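Transcriptional regulator, GntR family (Ralstonia eutropha, PDB 3IHU) probably binds DNA as a transcription factor, pairing an N-terminal winged-helix domain of the GntR family with an all-helical FCD domain. Local coordinates at residues Leu91-Ala94 / Glu95-Gly99; Phe144-Thr147 / Leu148-Met151; Ala176-Arg179 / Gln180-Leu183; His208-Asn211 / Val212-Ala215. All coordinates share one frame; numbering follows the deposited sequence. Where two conformers were deposited one is given.

Contact 1: Leu91-Ala94 / Glu95-Gly99; sequences LDVA and ERMTG
Within helix 84-105 of the FCD domain, Arg96 and Thr98 each turn back on a carbonyl of the preceding turn, Asp92 O and Ala94 O, and so add side-chain bonds to the helix's own ladder. Arg96 runs extended from CG to NE back along the helix, and the turn at its end (chi4 85°) brings NH1 to Asp92 O at 2.9 Å. The acceptor lies at the edge of the guanidinium and close to its plane, with an N-H...O angle of 154°. The side chains of Asp92 and Arg96 run alongside one another, but their planar ends are nearly perpendicular, and the ion pair between Asp92 OD1 and Arg96 NH1 is long, 3.9 Å. Thr98 places OG1 beside its own backbone N (chi1 -55°), from where the hydroxyl donates to Ala94 O at 2.8 Å. Thr98 N donates to the same oxygen from the opposite face of the carbonyl plane. Elsewhere on the helix, Val93 CG1 meets CG of the selenomethionine Met97 at 4.0 Å, while Met97 and Thr98 also face helix 155-165. Glu95 belongs to another side of the helix: its extended chain carries the carboxylate to Arg213 and Lys210 of helix 198-219, which form salt bridges with its two oxygens. The chemistry thus divides by face. Ala94 O is gripped by two donors, leaving the buried threonine hydroxyl satisfied within its own helix; the Asp92-Arg96 pair is fixed by a backbone bond more than by charge; and the buried Glu95 carboxylate, facing two cations, is probably stabilised in its ionised form.

Contact 2: Phe144-Thr147 / Leu148-Met151; sequences FYRT and LLEM
Leu148 sets its CD1 methyl over one face of the Phe144 ring, 4.2 Å from the centroid and 22° off the ring normal, a CH-pi contact displaced toward the CE2-CZ rim. The ring comes to lie there because Phe144 CG stands anti to the backbone N (chi1 179°), which carries the aromatic group along the helix toward the following turn. On another flank Arg146 bends at chi2 and chi3 and folds across Glu150, so that its CD methylene, not an N-H, is what presses on the carboxylate, 3.2 Å from Glu150 OE2. That oxygen is 3.8 Å from Arg146 NE and well out of the guanidinium plane, giving a long ion pair of charges alone; Arg158 of helix 155-165 forms a salt bridge with the same Glu150 OE2. All eight residues lie on helix 134-152 of the FCD helical bundle, where Leu148 also packs on Leu101 of helix 84-105 and on Ile189 and Val193 of helix 179-195. Leu149 CD2 approaches Arg146 NE obliquely to the guanidinium at 3.8 Å. The selenomethionine Met151 runs along the Thr147 carbonyl, with CG 3.3 Å from Thr147 O, while the Thr147 hydroxyl is bonded one turn back to His143 O.

Contact 3: Ala176-Arg179 / Gln180-Leu183; sequences ASLR and QMRL
Arg182 lays its aliphatic chain over the backbone of Leu178, with CG 3.1 Å from Leu178 O and CD 4.0 Å from Leu178 CB. Leu178 occupies the N-cap position of helix 179-195, and its carbonyl accepts the first-turn bond from Arg182 N at 2.9 Å, so one residue covers this oxygen with both backbone and methylenes. Bent at chi3 (47°), the arginine swings its guanidinium back toward the preceding 3-10 segment. There NH1 bonds to Leu175 O and NH2 to Tyr186 OH. A water joins the two arginines, accepting from Arg179 NH2 at 3.3 Å and from Arg182 NH1 at 3.2 Å, and it sits at the edge of both guanidinium groups, in plane. This shared acceptor probably eases the proximity of two positive charges. A second water serves the start of the helix, donating to Ser177 O at 2.9 Å and accepting from Gln180 N at 3.1 Å, so a first-turn N-H that lacks an intrahelical acceptor is satisfied by solvent. Around this helix start, Leu178 leans on Ala215 and Arg219 of helix 198-219, Leu183 on Leu125 of helix 112-130, and the arginines Arg179 and Arg182 on Phe137 of helix 134-152.

Contact 4: His208-Asn211 / Val212-Ala215; sequences HVKN and VRGA
His208 and Val212 make the tight part of this one-turn contact on helix 198-219, the last helix of the FCD bundle, whereas Lys210 and Arg213 occupy its looser, wetter flank. On the packed side Val212 CG2 lies against His208 one turn back, 3.7 Å from His208 CE1 and 3.5 Å from His208 O, the methyl approaching the imidazole obliquely. With chi1 at 168°, the imidazole swings away from its own backbone N and reaches Val212, lying also against helix 179-195. Asp185 of that helix receives two bonds at OD2: the one from His208 ND1 probably fixes the ring's rotation, while Asn211 ND2 gives the same oxygen a second donor. Val209 is buried as well, but against Leu91, Glu95 and Thr98 of helix 84-105.

The other flank is held by charge and water. Lys210 and Arg213 meet through an alkyl chain and a guanidinium edge, Lys210 CG being 4.0 Å from Arg213 NH1 and close to the guanidinium plane. Both cationic ends converge on the Glu95 carboxylate, Lys210 NZ and Arg213 NH1 staying 5.3 Å apart. Gly214, partly exposed and without a side chain, donates from N to Lys210 O at 2.9 Å. That carbonyl has a second donor: a water 3.1 Å from Lys210 O also accepts from Arg213 NH1 at 3.2 Å, at the edge of the Arg213 guanidinium and in its plane.

Overall arrangement
The four contacts illustrate how single helical turns, each stabilised locally, become joined side by side in one bundle. Contacts 1 and 4, with centres 11 Å apart, are tied by charge: Glu95 OE2 to Lys210 NZ and Glu95 OE1 to Arg213 NH2, both 2.8 Å. Contacts 3 and 4 are equally near, again 11 Å between centres, but meet by packing, with Leu178 CD1 3.5 Å from Ala215 CB. Contact 2 lies farther off, its centre about 16 Å from that of contact 1, yet Tyr145 bridges the gap: Tyr145 OH is 4.3 Å from Thr98 CG2 and 3.7 Å from His208 CD2. Contacts 2 and 3 do not touch, their nearest atoms being about 7 Å apart.

Contact 1: Leu91-Ala94 / Glu95-Gly99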
loop_
_atom_site.group_PDB
_atom_site.type_symbol
_atom_site.label_atom_id
_atom_site.label_comp_id
_atom_site.label_asym_id
_atom_site.label_seq_id
_atom_site.Cartn_x
_atom_site.Cartn_y
_atom_site.Cartn_z
ATOM N N LEU A 91 -1.126 -8.942 -8.004
ATOM C CA LEU A 91 -1.795 -9.537 -6.852
ATOM C C LEU A 91 -1.135 -10.861 -6.462
ATOM O O LEU A 91 -1.108 -11.229 -5.333
ATOM C CB LEU A 91 -3.257 -9.762 -7.183
ATOM C CG LEU A 91 -4.114 -8.501 -7.385
ATOM C CD1 LEU A 91 -5.414 -8.892 -8.052
ATOM C CD2 LEU A 91 -4.333 -7.800 -6.010
ATOM N N ASP A 92 -0.585 -11.573 -7.430
ATOM C CA ASP A 92 0.096 -12.852 -7.157
ATOM C C ASP A 92 1.295 -12.619 -6.212
ATOM O O ASP A 92 1.491 -13.361 -5.222
ATOM C CB ASP A 92 0.578 -13.506 -8.466
ATOM C CG ASP A 92 -0.450 -14.446 -9.079
ATOM O OD1 ASP A 92 -1.411 -14.781 -8.372
ATOM O OD2 ASP A 92 -0.257 -14.883 -10.253
ATOM N N VAL A 93 2.072 -11.585 -6.504
ATOM C CA VAL A 93 3.164 -11.195 -5.646
ATOM C C VAL A 93 2.683 -10.561 -4.288
ATOM O O VAL A 93 3.183 -10.925 -3.247
ATOM C CB VAL A 93 4.052 -10.164 -6.347
ATOM C CG1 VAL A 93 5.075 -9.596 -5.388
ATOM C CG2 VAL A 93 4.740 -10.820 -7.615
ATOM N N ALA A 94 1.719 -9.638 -4.334
ATOM C CA ALA A 94 1.168 -9.044 -3.131
ATOM C C ALA A 94 0.588 -10.067 -2.199
ATOM O O ALA A 94 0.734 -9.947 -1.011
ATOM C CB ALA A 94 0.127 -7.925 -3.451
ATOM N N GLU A 95 -0.067 -11.071 -2.719
ATOM C CA GLU A 95 -0.579 -12.150 -1.876
ATOM C C GLU A 95 0.500 -12.818 -1.049
ATOM O O GLU A 95 0.380 -12.940 0.168
ATOM C CB GLU A 95 -1.306 -13.194 -2.691
ATOM C CG GLU A 95 -1.931 -14.246 -1.879
ATOM C CD GLU A 95 -2.722 -15.216 -2.734
ATOM O OE1 GLU A 95 -3.183 -14.797 -3.796
ATOM O OE2 GLU A 95 -2.904 -16.371 -2.308
ATOM N N ARG A 96 1.577 -13.180 -1.680
ATOM C CA ARG A 96 2.643 -13.895 -1.007
ATOM C C ARG A 96 3.431 -12.981 -0.098
ATOM O O ARG A 96 3.822 -13.427 1.000
ATOM C CB ARG A 96 3.525 -14.579 -2.011
ATOM C CG ARG A 96 2.726 -15.818 -2.606
ATOM C CD ARG A 96 3.105 -16.179 -3.981
ATOM N NE ARG A 96 2.264 -17.297 -4.443
ATOM C CZ ARG A 96 1.053 -17.209 -4.993
ATOM N NH1 ARG A 96 0.457 -16.030 -5.200
ATOM N NH2 ARG A 96 0.437 -18.340 -5.375
HETATM N N MSE A 97 3.614 -11.724 -0.510
HETATM C CA MSE A 97 4.389 -10.764 0.303
HETATM C C MSE A 97 3.565 -10.228 1.520
HETATM O O MSE A 97 4.140 -9.997 2.556
HETATM C CB MSE A 97 5.050 -9.622 -0.516
HETATM C CG MSE A 97 6.098 -10.195 -1.586
HETATM SE SE MSE A 97 7.561 -11.041 -0.644
HETATM C CE MSE A 97 7.228 -12.998 -0.790
ATOM N N THR A 98 2.254 -10.133 1.387
ATOM C CA THR A 98 1.396 -9.695 2.510
ATOM C C THR A 98 1.272 -10.801 3.488
ATOM O O THR A 98 1.240 -10.600 4.686
ATOM C CB THR A 98 0.000 -9.247 2.063
ATOM O OG1 THR A 98 0.118 -8.225 1.065
ATOM C CG2 THR A 98 -0.830 -8.705 3.279
ATOM N N GLY A 99 1.138 -12.006 2.969
ATOM C CA GLY A 99 1.274 -13.175 3.774
ATOM C C GLY A 99 2.537 -13.196 4.598
ATOM O O GLY A 99 2.486 -13.435 5.794
#

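Contact 2: Phe144-Thr147 / Leu148-Met151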
loop_
_atom_site.group_PDB
_atom_site.type_symbol
_atom_site.label_atom_id
_atom_site.label_comp_id
_atom_site.label_asym_id
_atom_site.label_seq_id
_atom_site.Cartn_x
_atom_site.Cartn_y
_atom_site.Cartn_z
ATOM N N PHE A 144 -1.079 0.693 9.952
ATOM C CA PHE A 144 -1.235 -0.721 10.228
ATOM C C PHE A 144 -0.112 -1.530 9.562
ATOM O O PHE A 144 0.583 -2.305 10.221
ATOM C CB PHE A 144 -2.584 -1.149 9.655
ATOM C CG PHE A 144 -2.901 -2.577 9.827
ATOM C CD1 PHE A 144 -3.000 -3.121 11.072
ATOM C CD2 PHE A 144 -3.141 -3.382 8.733
ATOM C CE1 PHE A 144 -3.349 -4.445 11.230
ATOM C CE2 PHE A 144 -3.493 -4.713 8.888
ATOM C CZ PHE A 144 -3.595 -5.230 10.155
ATOM N N TYR A 145 0.090 -1.286 8.263
ATOM C CA TYR A 145 1.131 -1.996 7.500
ATOM C C TYR A 145 2.496 -1.685 8.042
ATOM O O TYR A 145 3.317 -2.590 8.216
ATOM C CB TYR A 145 1.056 -1.644 6.010
ATOM C CG TYR A 145 0.063 -2.483 5.252
ATOM C CD1 TYR A 145 -1.283 -2.418 5.505
ATOM C CD2 TYR A 145 0.490 -3.338 4.224
ATOM C CE1 TYR A 145 -2.183 -3.191 4.814
ATOM C CE2 TYR A 145 -0.414 -4.121 3.534
ATOM C CZ TYR A 145 -1.732 -4.040 3.822
ATOM O OH TYR A 145 -2.564 -4.813 3.106
ATOM N N ARG A 146 2.772 -0.410 8.310
ATOM C CA ARG A 146 4.071 -0.058 8.864
ATOM C C ARG A 146 4.348 -0.726 10.228
ATOM O O ARG A 146 5.462 -1.202 10.507
ATOM C CB ARG A 146 4.222 1.476 8.941
ATOM C CG ARG A 146 5.401 1.987 9.783
ATOM C CD ARG A 146 6.777 1.413 9.378
ATOM N NE ARG A 146 7.062 1.588 7.942
ATOM C CZ ARG A 146 7.736 2.605 7.400
ATOM N NH1 ARG A 146 8.215 3.585 8.149
ATOM N NH2 ARG A 146 7.926 2.639 6.084
ATOM N N THR A 147 3.333 -0.813 11.077
ATOM C CA THR A 147 3.503 -1.484 12.374
ATOM C C THR A 147 3.800 -2.956 12.146
ATOM O O THR A 147 4.711 -3.523 12.776
ATOM C CB THR A 147 2.257 -1.279 13.261
ATOM O OG1 THR A 147 1.890 0.107 13.229
ATOM C CG2 THR A 147 2.507 -1.668 14.650
ATOM N N LEU A 148 3.074 -3.579 11.217
ATOM C CA LEU A 148 3.358 -4.965 10.912
ATOM C C LEU A 148 4.809 -5.098 10.474
ATOM O O LEU A 148 5.499 -6.064 10.851
ATOM C CB LEU A 148 2.417 -5.559 9.856
ATOM C CG LEU A 148 0.956 -5.728 10.257
ATOM C CD1 LEU A 148 0.149 -6.151 9.007
ATOM C CD2 LEU A 148 0.824 -6.722 11.482
ATOM N N LEU A 149 5.281 -4.122 9.702
ATOM C CA LEU A 149 6.659 -4.182 9.183
ATOM C C LEU A 149 7.665 -4.098 10.313
ATOM O O LEU A 149 8.585 -4.901 10.379
ATOM C CB LEU A 149 6.891 -3.065 8.181
ATOM C CG LEU A 149 8.245 -3.049 7.474
ATOM C CD1 LEU A 149 8.503 -4.301 6.568
ATOM C CD2 LEU A 149 8.269 -1.788 6.662
ATOM N N GLU A 150 7.453 -3.162 11.219
ATOM C CA GLU A 150 8.362 -2.939 12.332
ATOM C C GLU A 150 8.395 -4.139 13.235
ATOM O O GLU A 150 9.455 -4.481 13.764
ATOM C CB GLU A 150 7.989 -1.689 13.141
ATOM C CG GLU A 150 8.127 -0.367 12.386
ATOM C CD GLU A 150 9.498 -0.216 11.685
ATOM O OE1 GLU A 150 10.547 -0.477 12.337
ATOM O OE2 GLU A 150 9.518 0.135 10.470
HETATM N N MSE A 151 7.255 -4.795 13.372
HETATM C CA MSE A 151 7.136 -6.006 14.166
HETATM C C MSE A 151 7.968 -7.151 13.622
HETATM O O MSE A 151 8.594 -7.874 14.385
HETATM C CB MSE A 151 5.642 -6.413 14.277
HETATM C CG MSE A 151 4.886 -5.633 15.298
HETATM SE SE MSE A 151 2.975 -5.901 15.280
HETATM C CE MSE A 151 3.154 -7.481 16.455
#

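Contact 3: Ala176-Arg179 / Gln180-Leu183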
loop_
_atom_site.group_PDB
_atom_site.type_symbol
_atom_site.label_atom_id
_atom_site.label_comp_id
_atom_site.label_asym_id
_atom_site.label_seq_id
_atom_site.Cartn_x
_atom_site.Cartn_y
_atom_site.Cartn_z
ATOM N N ALA A 176 -11.411 1.641 -2.757
ATOM C CA ALA A 176 -12.269 2.473 -1.874
ATOM C C ALA A 176 -13.687 1.885 -1.726
ATOM O O ALA A 176 -14.246 1.934 -0.647
ATOM C CB ALA A 176 -12.305 3.954 -2.374
ATOM N N SER A 177 -14.242 1.274 -2.780
ATOM C CA SER A 177 -15.570 0.674 -2.715
ATOM C C SER A 177 -15.622 -0.683 -1.978
ATOM O O SER A 177 -16.722 -1.187 -1.716
ATOM C CB SER A 177 -16.158 0.509 -4.139
ATOM O OG SER A 177 -15.480 -0.549 -4.833
ATOM N N LEU A 178 -14.445 -1.258 -1.661
ATOM C CA LEU A 178 -14.356 -2.554 -0.965
ATOM C C LEU A 178 -13.929 -2.439 0.510
ATOM O O LEU A 178 -13.477 -3.431 1.154
ATOM C CB LEU A 178 -13.401 -3.470 -1.731
ATOM C CG LEU A 178 -13.849 -3.701 -3.193
ATOM C CD1 LEU A 178 -12.725 -4.317 -4.006
ATOM C CD2 LEU A 178 -15.148 -4.555 -3.293
ATOM N N ARG A 179 -14.104 -1.241 1.071
ATOM C CA ARG A 179 -13.598 -0.962 2.428
ATOM C C ARG A 179 -14.195 -1.850 3.555
ATOM O O ARG A 179 -13.503 -2.227 4.505
ATOM C CB ARG A 179 -13.844 0.482 2.763
ATOM C CG ARG A 179 -13.169 0.878 4.016
ATOM C CD ARG A 179 -13.231 2.359 4.249
ATOM N NE ARG A 179 -12.754 3.141 3.123
ATOM C CZ ARG A 179 -13.496 4.083 2.518
ATOM N NH1 ARG A 179 -14.722 4.325 2.931
ATOM N NH2 ARG A 179 -13.010 4.788 1.489
ATOM N N GLN A 180 -15.482 -2.164 3.460
ATOM C CA GLN A 180 -16.081 -3.064 4.453
ATOM C C GLN A 180 -15.301 -4.378 4.500
ATOM O O GLN A 180 -14.877 -4.794 5.553
ATOM C CB GLN A 180 -17.536 -3.338 4.129
ATOM C CG GLN A 180 -18.355 -2.047 4.156
ATOM C CD GLN A 180 -19.837 -2.234 3.848
ATOM O OE1 GLN A 180 -20.319 -1.892 2.747
ATOM N NE2 GLN A 180 -20.564 -2.723 4.820
HETATM N N MSE A 181 -15.103 -5.013 3.343
HETATM C CA MSE A 181 -14.429 -6.310 3.246
HETATM C C MSE A 181 -12.973 -6.162 3.688
HETATM O O MSE A 181 -12.412 -7.007 4.400
HETATM C CB MSE A 181 -14.515 -6.836 1.791
HETATM C CG MSE A 181 -13.686 -8.083 1.451
HETATM SE SE MSE A 181 -13.421 -8.301 -0.488
HETATM C CE MSE A 181 -12.019 -6.955 -0.753
ATOM N N ARG A 182 -12.343 -5.078 3.245
ATOM C CA ARG A 182 -10.929 -4.893 3.560
ATOM C C ARG A 182 -10.741 -4.741 5.074
ATOM O O ARG A 182 -9.806 -5.261 5.642
ATOM C CB ARG A 182 -10.338 -3.718 2.766
ATOM C CG ARG A 182 -10.375 -3.963 1.235
ATOM C CD ARG A 182 -10.108 -2.673 0.418
ATOM N NE ARG A 182 -8.948 -1.987 0.960
ATOM C CZ ARG A 182 -8.808 -0.684 1.100
ATOM N NH1 ARG A 182 -9.765 0.158 0.718
ATOM N NH2 ARG A 182 -7.709 -0.221 1.654
ATOM N N LEU A 183 -11.611 -4.002 5.721
ATOM C CA LEU A 183 -11.490 -3.799 7.175
ATOM C C LEU A 183 -11.564 -5.148 7.918
ATOM O O LEU A 183 -10.761 -5.442 8.825
ATOM C CB LEU A 183 -12.600 -2.898 7.675
ATOM C CG LEU A 183 -12.688 -2.838 9.199
ATOM C CD1 LEU A 183 -11.427 -2.122 9.780
ATOM C CD2 LEU A 183 -14.003 -2.154 9.628
HETATM O O HOH W 1 -17.406 -1.558 1.105
HETATM O O HOH W 2 -10.126 3.306 1.040
#

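Contact 4: His208-Asn211 / Val212-Ala215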
loop_
_atom_site.group_PDB
_atom_site.type_symbol
_atom_site.label_atom_id
_atom_site.label_comp_id
_atom_site.label_asym_id
_atom_site.label_seq_id
_atom_site.Cartn_x
_atom_site.Cartn_y
_atom_site.Cartn_z
ATOM N N HIS A 208 -6.339 -11.780 2.619
ATOM C CA HIS A 208 -6.798 -10.443 2.276
ATOM C C HIS A 208 -6.662 -10.266 0.742
ATOM O O HIS A 208 -7.592 -9.842 0.050
ATOM C CB HIS A 208 -5.941 -9.388 2.985
ATOM C CG HIS A 208 -6.155 -7.994 2.469
ATOM N ND1 HIS A 208 -7.405 -7.465 2.261
ATOM C CD2 HIS A 208 -5.276 -7.058 2.046
ATOM C CE1 HIS A 208 -7.288 -6.231 1.796
ATOM N NE2 HIS A 208 -6.005 -5.969 1.642
ATOM N N VAL A 209 -5.487 -10.574 0.214
ATOM C CA VAL A 209 -5.237 -10.370 -1.234
ATOM C C VAL A 209 -6.113 -11.262 -2.092
ATOM O O VAL A 209 -6.595 -10.829 -3.130
ATOM C CB VAL A 209 -3.763 -10.487 -1.570
ATOM C CG1 VAL A 209 -3.510 -10.251 -3.103
ATOM C CG2 VAL A 209 -2.978 -9.493 -0.706
ATOM N N LYS A 210 -6.323 -12.492 -1.667
ATOM C CA LYS A 210 -7.288 -13.366 -2.338
ATOM C C LYS A 210 -8.683 -12.725 -2.436
ATOM O O LYS A 210 -9.364 -12.831 -3.462
ATOM C CB LYS A 210 -7.393 -14.697 -1.577
ATOM C CG LYS A 210 -6.209 -15.629 -1.618
ATOM C CD LYS A 210 -6.573 -16.899 -0.757
ATOM C CE LYS A 210 -5.380 -17.734 -0.467
ATOM N NZ LYS A 210 -4.885 -18.204 -1.753
ATOM N N ASN A 211 -9.100 -12.025 -1.387
ATOM C CA ASN A 211 -10.404 -11.308 -1.421
ATOM C C ASN A 211 -10.412 -10.175 -2.375
ATOM O O ASN A 211 -11.380 -10.022 -3.111
ATOM C CB ASN A 211 -10.831 -10.781 -0.031
ATOM C CG ASN A 211 -11.218 -11.894 0.913
ATOM O OD1 ASN A 211 -11.510 -13.005 0.478
ATOM N ND2 ASN A 211 -11.214 -11.612 2.220
ATOM N N VAL A 212 -9.333 -9.379 -2.398
ATOM C CA VAL A 212 -9.199 -8.337 -3.390
ATOM C C VAL A 212 -9.258 -8.904 -4.837
ATOM O O VAL A 212 -10.016 -8.409 -5.663
ATOM C CB VAL A 212 -7.937 -7.487 -3.147
ATOM C CG1 VAL A 212 -7.730 -6.466 -4.248
ATOM C CG2 VAL A 212 -7.997 -6.854 -1.749
ATOM N N ARG A 213 -8.513 -9.970 -5.115
ATOM C CA ARG A 213 -8.532 -10.604 -6.441
ATOM C C ARG A 213 -9.950 -11.069 -6.818
ATOM O O ARG A 213 -10.436 -10.764 -7.893
ATOM C CB ARG A 213 -7.600 -11.814 -6.492
ATOM C CG ARG A 213 -7.558 -12.491 -7.900
ATOM C CD ARG A 213 -6.899 -13.849 -7.868
ATOM N NE ARG A 213 -5.512 -13.648 -7.558
ATOM C CZ ARG A 213 -4.905 -13.892 -6.396
ATOM N NH1 ARG A 213 -5.549 -14.438 -5.358
ATOM N NH2 ARG A 213 -3.598 -13.581 -6.270
ATOM N N GLY A 214 -10.596 -11.787 -5.923
ATOM C CA GLY A 214 -11.992 -12.164 -6.073
ATOM C C GLY A 214 -12.918 -11.009 -6.406
ATOM O O GLY A 214 -13.698 -11.100 -7.344
ATOM N N ALA A 215 -12.797 -9.888 -5.704
ATOM C CA ALA A 215 -13.679 -8.769 -5.989
ATOM C C ALA A 215 -13.437 -8.233 -7.403
ATOM O O ALA A 215 -14.381 -7.865 -8.120
ATOM C CB ALA A 215 -13.489 -7.625 -4.938
HETATM O O HOH W 3 -8.593 -15.337 -5.048
#